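Local atomic coordinates of esterase (Thermotoga maritima, PDB entry 3DOH), a protein that probably hydrolyses carboxylic esters, as a thermostable esterase that joins an immunoglobulin-like domain to an alpha/beta-hydrolase domain. Residues G276-I281 with I309-F314; Y266-S271 with A290-C295; N326-V331 with V341-Y346. One frame throughout, in Å; residues are numbered along the deposited sequence.

Interaction 1 (G276-I281 with I309-F314); sequences GTWTAI and IPIWVF
Trp278 and Ile281, one helical turn apart, bring the side chains of helix segment 276-281 down onto Ile309, Ile311 and Val313, and the contact is wholly apolar. The six-membered ring of the indole does most of the work. Its CZ2 meets Val313 CG2 at 3.5 Å, the two side chains lying nearly at right angles, while CH2 rests 3.8 Å from Ile311 CG2. Both methyls come in obliquely to the ring. Ile311 also uses its other branch: with CG1 anti to the carbonyl carbon (chi1 -66°) and the chain then extended, CD1 points up to the helix, passing 4.0 Å from Trp278 CZ3 and meeting Ile281 CD1 tip to tip at 3.5 Å. Farther down, Ile309 CD1 lies under the root of Ile281, 4.3 Å from its CB.

A second shell fixes these groups. Pro293 of the adjoining strand and Leu330 of helix 325-336 also touch Trp278, so the indole packs against a second helix and a second strand as well. Ile281 is packed by Phe288 and Ala291, and Val313 by Ser327 and Val331. Strand 311-316 itself runs between strands 290-294 and 341-346.

The axes of the helix and strand segments run 11.7 Å apart and at 157°, close to antiparallel, a separation spanned by large side chains from both partners. Such layering of a helix on parallel strands is general to alpha/beta folds; in this alpha/beta-hydrolase domain it involves the helix that follows the presumed nucleophile.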
loop_
_atom_site.group_PDB
_atom_site.type_symbol
_atom_site.label_atom_id
_atom_site.label_comp_id
_atom_site.label_asym_id
_atom_site.label_seq_id
_atom_site.Cartn_x
_atom_site.Cartn_y
_atom_site.Cartn_z
ATOM N N GLY A 276 -12.403 43.831 10.869
ATOM C CA GLY A 276 -11.560 45.024 10.844
ATOM C C GLY A 276 -11.644 45.779 9.536
ATOM O O GLY A 276 -11.805 47.019 9.531
ATOM N N THR A 277 -11.545 45.034 8.431
ATOM C CA THR A 277 -11.593 45.582 7.086
ATOM C C THR A 277 -12.964 46.178 6.842
ATOM O O THR A 277 -13.062 47.315 6.372
ATOM C CB THR A 277 -11.206 44.504 6.013
ATOM O OG1 THR A 277 -9.893 44.031 6.306
ATOM C CG2 THR A 277 -11.246 45.051 4.560
ATOM N N TRP A 278 -14.026 45.436 7.148
ATOM C CA TRP A 278 -15.383 45.960 6.889
ATOM C C TRP A 278 -15.583 47.255 7.661
ATOM O O TRP A 278 -16.181 48.194 7.121
ATOM C CB TRP A 278 -16.473 44.992 7.323
ATOM C CG TRP A 278 -16.727 43.901 6.375
ATOM C CD1 TRP A 278 -16.517 42.557 6.594
ATOM C CD2 TRP A 278 -17.276 44.016 5.038
ATOM N NE1 TRP A 278 -16.891 41.850 5.485
ATOM C CE2 TRP A 278 -17.359 42.708 4.514
ATOM C CE3 TRP A 278 -17.691 45.101 4.234
ATOM C CZ2 TRP A 278 -17.846 42.443 3.223
ATOM C CZ3 TRP A 278 -18.176 44.839 2.940
ATOM C CH2 TRP A 278 -18.252 43.519 2.452
ATOM N N THR A 279 -15.106 47.282 8.923
ATOM C CA THR A 279 -15.306 48.408 9.822
ATOM C C THR A 279 -14.537 49.621 9.315
ATOM O O THR A 279 -15.096 50.712 9.203
ATOM C CB THR A 279 -14.925 48.047 11.296
ATOM O OG1 THR A 279 -15.795 47.006 11.793
ATOM C CG2 THR A 279 -15.013 49.284 12.229
ATOM N N ALA A 280 -13.256 49.410 9.002
ATOM C CA ALA A 280 -12.382 50.438 8.405
ATOM C C ALA A 280 -12.963 51.165 7.205
ATOM O O ALA A 280 -12.942 52.389 7.145
ATOM C CB ALA A 280 -11.061 49.847 8.028
ATOM N N ILE A 281 -13.451 50.426 6.226
ATOM C CA ILE A 281 -13.928 51.081 5.016
ATOM C C ILE A 281 -15.255 51.775 5.255
ATOM O O ILE A 281 -15.533 52.783 4.650
ATOM C CB ILE A 281 -14.023 50.113 3.797
ATOM C CG1 ILE A 281 -14.942 48.921 4.101
ATOM C CG2 ILE A 281 -12.617 49.712 3.297
ATOM C CD1 ILE A 281 -15.310 48.142 2.921
ATOM N N ILE A 309 -16.881 51.840 -3.283
ATOM C CA ILE A 309 -15.617 51.130 -3.096
ATOM C C ILE A 309 -15.631 49.712 -3.700
ATOM O O ILE A 309 -16.460 48.885 -3.321
ATOM C CB ILE A 309 -15.238 51.098 -1.613
ATOM C CG1 ILE A 309 -15.286 52.526 -1.057
ATOM C CG2 ILE A 309 -13.853 50.484 -1.423
ATOM C CD1 ILE A 309 -15.058 52.628 0.439
ATOM N N PRO A 310 -14.752 49.430 -4.683
ATOM C CA PRO A 310 -14.645 48.015 -5.155
ATOM C C PRO A 310 -14.260 47.043 -4.027
ATOM O O PRO A 310 -13.292 47.273 -3.303
ATOM C CB PRO A 310 -13.545 48.067 -6.239
ATOM C CG PRO A 310 -13.510 49.549 -6.698
ATOM C CD PRO A 310 -13.872 50.348 -5.438
ATOM N N ILE A 311 -15.033 45.969 -3.872
ATOM C CA ILE A 311 -14.865 45.078 -2.737
ATOM C C ILE A 311 -14.984 43.653 -3.232
ATOM O O ILE A 311 -15.934 43.320 -3.912
ATOM C CB ILE A 311 -15.988 45.345 -1.657
ATOM C CG1 ILE A 311 -15.815 46.753 -1.056
ATOM C CG2 ILE A 311 -15.995 44.257 -0.573
ATOM C CD1 ILE A 311 -16.887 47.194 -0.069
ATOM N N TRP A 312 -14.042 42.786 -2.878
ATOM C CA TRP A 312 -14.167 41.384 -3.252
ATOM C C TRP A 312 -14.126 40.583 -1.956
ATOM O O TRP A 312 -13.087 40.457 -1.309
ATOM C CB TRP A 312 -13.079 40.984 -4.240
ATOM C CG TRP A 312 -13.232 39.619 -4.811
ATOM C CD1 TRP A 312 -13.966 38.600 -4.299
ATOM C CD2 TRP A 312 -12.587 39.095 -5.984
ATOM N NE1 TRP A 312 -13.844 37.477 -5.087
ATOM C CE2 TRP A 312 -13.005 37.757 -6.129
ATOM C CE3 TRP A 312 -11.703 39.632 -6.931
ATOM C CZ2 TRP A 312 -12.574 36.942 -7.185
ATOM C CZ3 TRP A 312 -11.267 38.820 -7.987
ATOM C CH2 TRP A 312 -11.701 37.494 -8.100
ATOM N N VAL A 313 -15.294 40.088 -1.570
ATOM C CA VAL A 313 -15.479 39.314 -0.356
ATOM C C VAL A 313 -15.168 37.812 -0.583
ATOM O O VAL A 313 -15.444 37.258 -1.648
ATOM C CB VAL A 313 -16.935 39.465 0.090
ATOM C CG1 VAL A 313 -17.185 38.799 1.448
ATOM C CG2 VAL A 313 -17.315 40.925 0.147
ATOM N N PHE A 314 -14.591 37.162 0.421
ATOM C CA PHE A 314 -14.268 35.740 0.379
ATOM C C PHE A 314 -14.729 35.142 1.727
ATOM O O PHE A 314 -14.589 35.803 2.789
ATOM C CB PHE A 314 -12.745 35.519 0.198
ATOM C CG PHE A 314 -12.202 35.931 -1.151
ATOM C CD1 PHE A 314 -11.894 37.267 -1.426
ATOM C CD2 PHE A 314 -11.998 34.985 -2.163
ATOM C CE1 PHE A 314 -11.382 37.644 -2.710
ATOM C CE2 PHE A 314 -11.485 35.370 -3.444
ATOM C CZ PHE A 314 -11.183 36.685 -3.711
#

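Interaction 2 (Y266-S271 with A290-C295); sequences YITGLS and AAIPIC. With SO4 (sulfate ion), chain C.
The carbonyl oxygen Ile292 O takes two donors from the neighbouring strand: the hydroxyl Thr268 OG1, at 2.5 Å, a very short distance not to be read closely at this resolution, and, weakly, Gly269 N, at 3.5 Å. Thr268 can supply the first because its OG1 stands anti to the backbone N (chi1 179°), on the flank next to Ile292. The same hydroxyl is hydrogen-bonded to Tyr366 OH, which ties the strand pair to helix 362-366.

Around this point runs a parallel ladder. Ile267 N bonds to Ala290 O, and Ile292 N returns to Ile267 O. Farther along, Ile294 N reaches Gly269 O at 3.0 Å, before Ser271 N closes the series on Ile294 O at 2.8 Å. Side chains alternate between the faces: Leu270 CB and Ile294 CB pack 4.0 Å apart on the face of Thr268 and Ile292, whereas Ile267 CG2 and Ala291 CB meet on the other, beneath helix 272-283.

At the strand's end Ser271 OG lies 2.7 Å from O3 and 2.6 Å from O4 of a bound sulfate, probably from the crystallisation liquor. His359 NE2 and Ala183 N also bind this ion, and Ser271 OG is hydrogen-bonded to His359. The positive phi of Ser271 (68°) in a Gly-X-Ser-X-Gly sequence is consistent with the nucleophile elbow of an alpha/beta hydrolase, Ser271 probably forming a catalytic triad with His359 and Asp319.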
loop_
_atom_site.group_PDB
_atom_site.type_symbol
_atom_site.label_atom_id
_atom_site.label_comp_id
_atom_site.label_asym_id
_atom_site.label_seq_id
_atom_site.Cartn_x
_atom_site.Cartn_y
_atom_site.Cartn_z
ATOM N N TYR A 266 -5.218 50.246 -0.416
ATOM C CA TYR A 266 -6.071 49.086 -0.439
ATOM C C TYR A 266 -6.043 48.504 0.950
ATOM O O TYR A 266 -5.177 48.817 1.752
ATOM C CB TYR A 266 -5.499 48.103 -1.410
ATOM C CG TYR A 266 -5.269 48.660 -2.822
ATOM C CD1 TYR A 266 -6.287 49.300 -3.514
ATOM C CD2 TYR A 266 -4.049 48.481 -3.495
ATOM C CE1 TYR A 266 -6.094 49.777 -4.802
ATOM C CE2 TYR A 266 -3.857 48.954 -4.795
ATOM C CZ TYR A 266 -4.888 49.602 -5.433
ATOM O OH TYR A 266 -4.751 50.093 -6.736
ATOM N N ILE A 267 -7.003 47.663 1.265
ATOM C CA ILE A 267 -7.046 47.073 2.599
ATOM C C ILE A 267 -7.688 45.683 2.607
ATOM O O ILE A 267 -8.738 45.488 1.999
ATOM C CB ILE A 267 -7.779 47.995 3.610
ATOM C CG1 ILE A 267 -7.712 47.411 5.028
ATOM C CG2 ILE A 267 -9.218 48.282 3.151
ATOM C CD1 ILE A 267 -7.842 48.475 6.107
ATOM N N THR A 268 -7.044 44.749 3.303
ATOM C CA THR A 268 -7.513 43.399 3.436
ATOM C C THR A 268 -7.117 42.862 4.812
ATOM O O THR A 268 -6.139 43.320 5.418
ATOM C CB THR A 268 -6.953 42.462 2.286
ATOM O OG1 THR A 268 -7.424 41.106 2.468
ATOM C CG2 THR A 268 -5.430 42.478 2.268
ATOM N N GLY A 269 -7.887 41.892 5.288
ATOM C CA GLY A 269 -7.609 41.201 6.514
ATOM C C GLY A 269 -8.555 40.016 6.604
ATOM O O GLY A 269 -9.513 39.926 5.847
ATOM N N LEU A 270 -8.277 39.106 7.531
ATOM C CA LEU A 270 -9.050 37.875 7.645
ATOM C C LEU A 270 -9.627 37.724 9.048
ATOM O O LEU A 270 -8.961 38.023 10.039
ATOM C CB LEU A 270 -8.181 36.663 7.302
ATOM C CG LEU A 270 -6.861 36.537 8.064
ATOM C CD1 LEU A 270 -5.852 37.560 7.565
ATOM C CD2 LEU A 270 -7.086 36.687 9.560
ATOM N N SER A 271 -10.870 37.261 9.127
ATOM C CA SER A 271 -11.442 36.845 10.401
ATOM C C SER A 271 -11.632 38.084 11.295
ATOM O O SER A 271 -12.428 38.951 10.942
ATOM C CB SER A 271 -10.545 35.781 11.021
ATOM O OG SER A 271 -11.160 35.242 12.159
ATOM N N ALA A 290 -9.966 50.101 -2.468
ATOM C CA ALA A 290 -10.578 48.788 -2.608
ATOM C C ALA A 290 -10.216 47.899 -1.420
ATOM O O ALA A 290 -9.163 48.064 -0.806
ATOM C CB ALA A 290 -10.143 48.136 -3.912
ATOM N N ALA A 291 -11.100 46.959 -1.106
ATOM C CA ALA A 291 -10.984 46.151 0.087
ATOM C C ALA A 291 -11.150 44.679 -0.273
ATOM O O ALA A 291 -11.936 44.352 -1.167
ATOM C CB ALA A 291 -12.051 46.563 1.047
ATOM N N ILE A 292 -10.417 43.792 0.397
ATOM C CA ILE A 292 -10.693 42.344 0.362
ATOM C C ILE A 292 -10.869 41.852 1.812
ATOM O O ILE A 292 -9.885 41.504 2.490
ATOM C CB ILE A 292 -9.585 41.541 -0.380
ATOM C CG1 ILE A 292 -9.372 42.103 -1.785
ATOM C CG2 ILE A 292 -9.853 40.022 -0.361
ATOM C CD1 ILE A 292 -8.051 41.625 -2.467
ATOM N N PRO A 293 -12.109 41.862 2.313
ATOM C CA PRO A 293 -12.478 41.273 3.593
ATOM C C PRO A 293 -12.780 39.768 3.574
ATOM O O PRO A 293 -13.800 39.338 3.009
ATOM C CB PRO A 293 -13.738 42.030 3.950
ATOM C CG PRO A 293 -14.338 42.396 2.656
ATOM C CD PRO A 293 -13.230 42.567 1.685
ATOM N N ILE A 294 -11.925 39.003 4.251
ATOM C CA ILE A 294 -11.964 37.553 4.254
ATOM C C ILE A 294 -12.537 37.074 5.569
ATOM O O ILE A 294 -12.013 37.435 6.630
ATOM C CB ILE A 294 -10.542 36.965 4.059
ATOM C CG1 ILE A 294 -9.989 37.414 2.732
ATOM C CG2 ILE A 294 -10.564 35.439 4.071
ATOM C CD1 ILE A 294 -8.524 37.470 2.728
ATOM N N CYS A 295 -13.588 36.262 5.496
ATOM C CA CYS A 295 -14.303 35.813 6.681
ATOM C C CYS A 295 -14.347 36.912 7.731
ATOM O O CYS A 295 -13.578 36.895 8.693
ATOM C CB CYS A 295 -13.646 34.558 7.262
ATOM S SG CYS A 295 -11.855 34.688 7.484
HETATM S S SO4 C . -8.587 34.174 13.765
HETATM O O1 SO4 C . -8.520 33.527 15.076
HETATM O O2 SO4 C . -7.203 34.160 13.208
HETATM O O3 SO4 C . -9.169 35.527 13.934
HETATM O O4 SO4 C . -9.476 33.433 12.896
#

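Interaction 3 (N326-V331 with V341-Y346); sequences NSRVLV and VRYTEY
Glu345 swings its CG anti to the backbone N (chi1 -178°) and continues extended, so that the carboxylate stands well off the strand; from the helix, Arg328 answers with a chain stretched from CG to NE, and the two charged ends meet. The guanidinium grips the carboxylate side-on, NE donating to Glu345 OE1 at 2.7 Å and NH2 to Glu345 OE2 at 2.5 Å. Both oxygens are met on their syn sides, and the two planes lie only 18° apart. The anti side of OE1 is used as well, by Tyr343 OH at 2.6 Å. Three donors thus hold the carboxylate in place and would probably stabilise its negative charge. A lysine in place of Arg328 would be likely to lose the paired grip, leaving Glu345 freer to turn and Tyr343 OH with a less firmly placed acceptor.

Here helix 325-336 is the crossover of a beta-alpha-beta unit linking strands 311-316 and 341-346 of the alpha/beta-hydrolase sheet, the latter outermost within the chain.

Beneath the salt bridge Val331 CG2 sits over one face of the Tyr343 ring in a CH-pi contact, 4.1 Å from the ring centroid and 28° off its normal, while Ser327 CB approaches Tyr343 CE1 at 3.8 Å. Nearer the start of the strand, Val331 CG1 faces Val341 CG2 at 4.2 Å. A second subunit borders this layer: its Val211 packs on Val331 and Tyr343, its Pro206 on Arg328, and its Arg207 NE is hydrogen-bonded to Glu345 O.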
loop_
_atom_site.group_PDB
_atom_site.type_symbol
_atom_site.label_atom_id
_atom_site.label_comp_id
_atom_site.label_asym_id
_atom_site.label_seq_id
_atom_site.Cartn_x
_atom_site.Cartn_y
_atom_site.Cartn_z
ATOM N N ASN A 326 -22.489 35.970 7.561
ATOM C CA ASN A 326 -21.825 37.214 7.793
ATOM C C ASN A 326 -21.329 37.925 6.521
ATOM O O ASN A 326 -21.452 39.138 6.411
ATOM C CB ASN A 326 -20.676 36.955 8.732
ATOM C CG ASN A 326 -21.067 37.087 10.181
ATOM O OD1 ASN A 326 -20.966 38.165 10.737
ATOM N ND2 ASN A 326 -21.491 36.008 10.801
ATOM N N SER A 327 -20.762 37.191 5.566
ATOM C CA SER A 327 -20.374 37.791 4.278
ATOM C C SER A 327 -21.573 37.940 3.350
ATOM O O SER A 327 -21.757 38.997 2.740
ATOM C CB SER A 327 -19.316 36.959 3.567
ATOM O OG SER A 327 -18.081 37.180 4.169
ATOM N N ARG A 328 -22.383 36.889 3.257
ATOM C CA ARG A 328 -23.592 36.924 2.411
ATOM C C ARG A 328 -24.469 38.127 2.642
ATOM O O ARG A 328 -24.963 38.722 1.666
ATOM C CB ARG A 328 -24.454 35.673 2.545
ATOM C CG ARG A 328 -23.844 34.480 1.945
ATOM C CD ARG A 328 -24.549 33.332 2.425
ATOM N NE ARG A 328 -23.961 32.093 1.971
ATOM C CZ ARG A 328 -24.524 30.906 2.141
ATOM N NH1 ARG A 328 -25.714 30.815 2.724
ATOM N NH2 ARG A 328 -23.894 29.811 1.733
ATOM N N VAL A 329 -24.660 38.503 3.909
ATOM C CA VAL A 329 -25.522 39.635 4.168
ATOM C C VAL A 329 -24.943 40.944 3.621
ATOM O O VAL A 329 -25.676 41.682 2.980
ATOM C CB VAL A 329 -26.015 39.736 5.644
ATOM C CG1 VAL A 329 -24.840 40.037 6.601
ATOM C CG2 VAL A 329 -27.084 40.792 5.745
ATOM N N LEU A 330 -23.649 41.225 3.833
ATOM C CA LEU A 330 -23.067 42.444 3.280
ATOM C C LEU A 330 -23.125 42.413 1.753
ATOM O O LEU A 330 -23.532 43.385 1.100
ATOM C CB LEU A 330 -21.623 42.639 3.739
ATOM C CG LEU A 330 -21.245 43.055 5.173
ATOM C CD1 LEU A 330 -22.353 43.792 5.928
ATOM C CD2 LEU A 330 -20.809 41.846 5.951
ATOM N N VAL A 331 -22.734 41.281 1.177
ATOM C CA VAL A 331 -22.691 41.177 -0.286
ATOM C C VAL A 331 -24.073 41.408 -0.903
ATOM O O VAL A 331 -24.200 42.186 -1.871
ATOM C CB VAL A 331 -22.126 39.837 -0.760
ATOM C CG1 VAL A 331 -22.249 39.748 -2.211
ATOM C CG2 VAL A 331 -20.698 39.720 -0.365
ATOM N N VAL A 341 -19.188 45.076 -6.124
ATOM C CA VAL A 341 -18.867 43.987 -5.200
ATOM C C VAL A 341 -18.700 42.675 -5.952
ATOM O O VAL A 341 -19.560 42.337 -6.751
ATOM C CB VAL A 341 -19.970 43.802 -4.114
ATOM C CG1 VAL A 341 -21.287 43.350 -4.729
ATOM C CG2 VAL A 341 -19.524 42.827 -3.045
ATOM N N ARG A 342 -17.602 41.947 -5.697
ATOM C CA ARG A 342 -17.449 40.525 -6.060
ATOM C C ARG A 342 -17.459 39.624 -4.820
ATOM O O ARG A 342 -17.205 40.060 -3.680
ATOM C CB ARG A 342 -16.154 40.255 -6.803
ATOM C CG ARG A 342 -15.964 41.005 -8.093
ATOM C CD ARG A 342 -14.611 40.658 -8.684
ATOM N NE ARG A 342 -14.528 41.256 -9.998
ATOM C CZ ARG A 342 -13.724 40.847 -10.985
ATOM N NH1 ARG A 342 -12.891 39.810 -10.820
ATOM N NH2 ARG A 342 -13.766 41.499 -12.155
ATOM N N TYR A 343 -17.741 38.348 -5.070
ATOM C CA TYR A 343 -17.954 37.370 -4.036
ATOM C C TYR A 343 -17.709 35.986 -4.570
ATOM O O TYR A 343 -18.429 35.506 -5.461
ATOM C CB TYR A 343 -19.382 37.441 -3.480
ATOM C CG TYR A 343 -19.602 36.568 -2.283
ATOM C CD1 TYR A 343 -18.738 36.618 -1.174
ATOM C CD2 TYR A 343 -20.675 35.709 -2.242
ATOM C CE1 TYR A 343 -18.944 35.789 -0.072
ATOM C CE2 TYR A 343 -20.911 34.898 -1.152
ATOM C CZ TYR A 343 -20.065 34.923 -0.067
ATOM O OH TYR A 343 -20.341 34.065 1.020
ATOM N N THR A 344 -16.670 35.376 -4.004
ATOM C CA THR A 344 -16.315 34.001 -4.170
ATOM C C THR A 344 -16.602 33.352 -2.817
ATOM O O THR A 344 -16.003 33.747 -1.820
ATOM C CB THR A 344 -14.815 33.930 -4.443
ATOM O OG1 THR A 344 -14.520 34.729 -5.585
ATOM C CG2 THR A 344 -14.365 32.504 -4.698
ATOM N N GLU A 345 -17.518 32.381 -2.777
ATOM C CA GLU A 345 -17.791 31.611 -1.565
ATOM C C GLU A 345 -17.427 30.169 -1.791
ATOM O O GLU A 345 -18.136 29.445 -2.511
ATOM C CB GLU A 345 -19.247 31.686 -1.178
ATOM C CG GLU A 345 -19.595 30.954 0.108
ATOM C CD GLU A 345 -21.108 30.909 0.374
ATOM O OE1 GLU A 345 -21.763 31.977 0.418
ATOM O OE2 GLU A 345 -21.659 29.795 0.524
ATOM N N TYR A 346 -16.326 29.763 -1.170
ATOM C CA TYR A 346 -15.846 28.394 -1.206
ATOM C C TYR A 346 -16.887 27.358 -0.728
ATOM O O TYR A 346 -17.307 27.381 0.437
ATOM C CB TYR A 346 -14.541 28.269 -0.383
ATOM C CG TYR A 346 -13.428 29.183 -0.854
ATOM C CD1 TYR A 346 -12.786 28.942 -2.070
ATOM C CD2 TYR A 346 -13.021 30.285 -0.092
ATOM C CE1 TYR A 346 -11.768 29.771 -2.543
ATOM C CE2 TYR A 346 -11.990 31.132 -0.540
ATOM C CZ TYR A 346 -11.370 30.856 -1.779
ATOM O OH TYR A 346 -10.370 31.654 -2.270
#

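In the fold
Three contacts on one sheet illustrate how successive beta-alpha-beta units are laid side by side. Interactions 1 and 2 have centres about 5 Å apart and interlock along the chain, since helix 272-283 connects the two strands of interaction 2. Segment 309-314 of interaction 1 lies beside strand 290-294, with Ala291 N 3.1 Å from Pro310 O and Cys295 N 2.9 Å from Phe314 O, both probable hydrogen bonds. On its other flank, Val313 N to Arg342 O, at 2.8 Å, probably bonds it to interaction 3, whose centre is about 10 Å from that of interaction 1. Interaction 2 carries the presumed nucleophile and its sulfate; interaction 3, centred about 12 Å from it, faces another subunit.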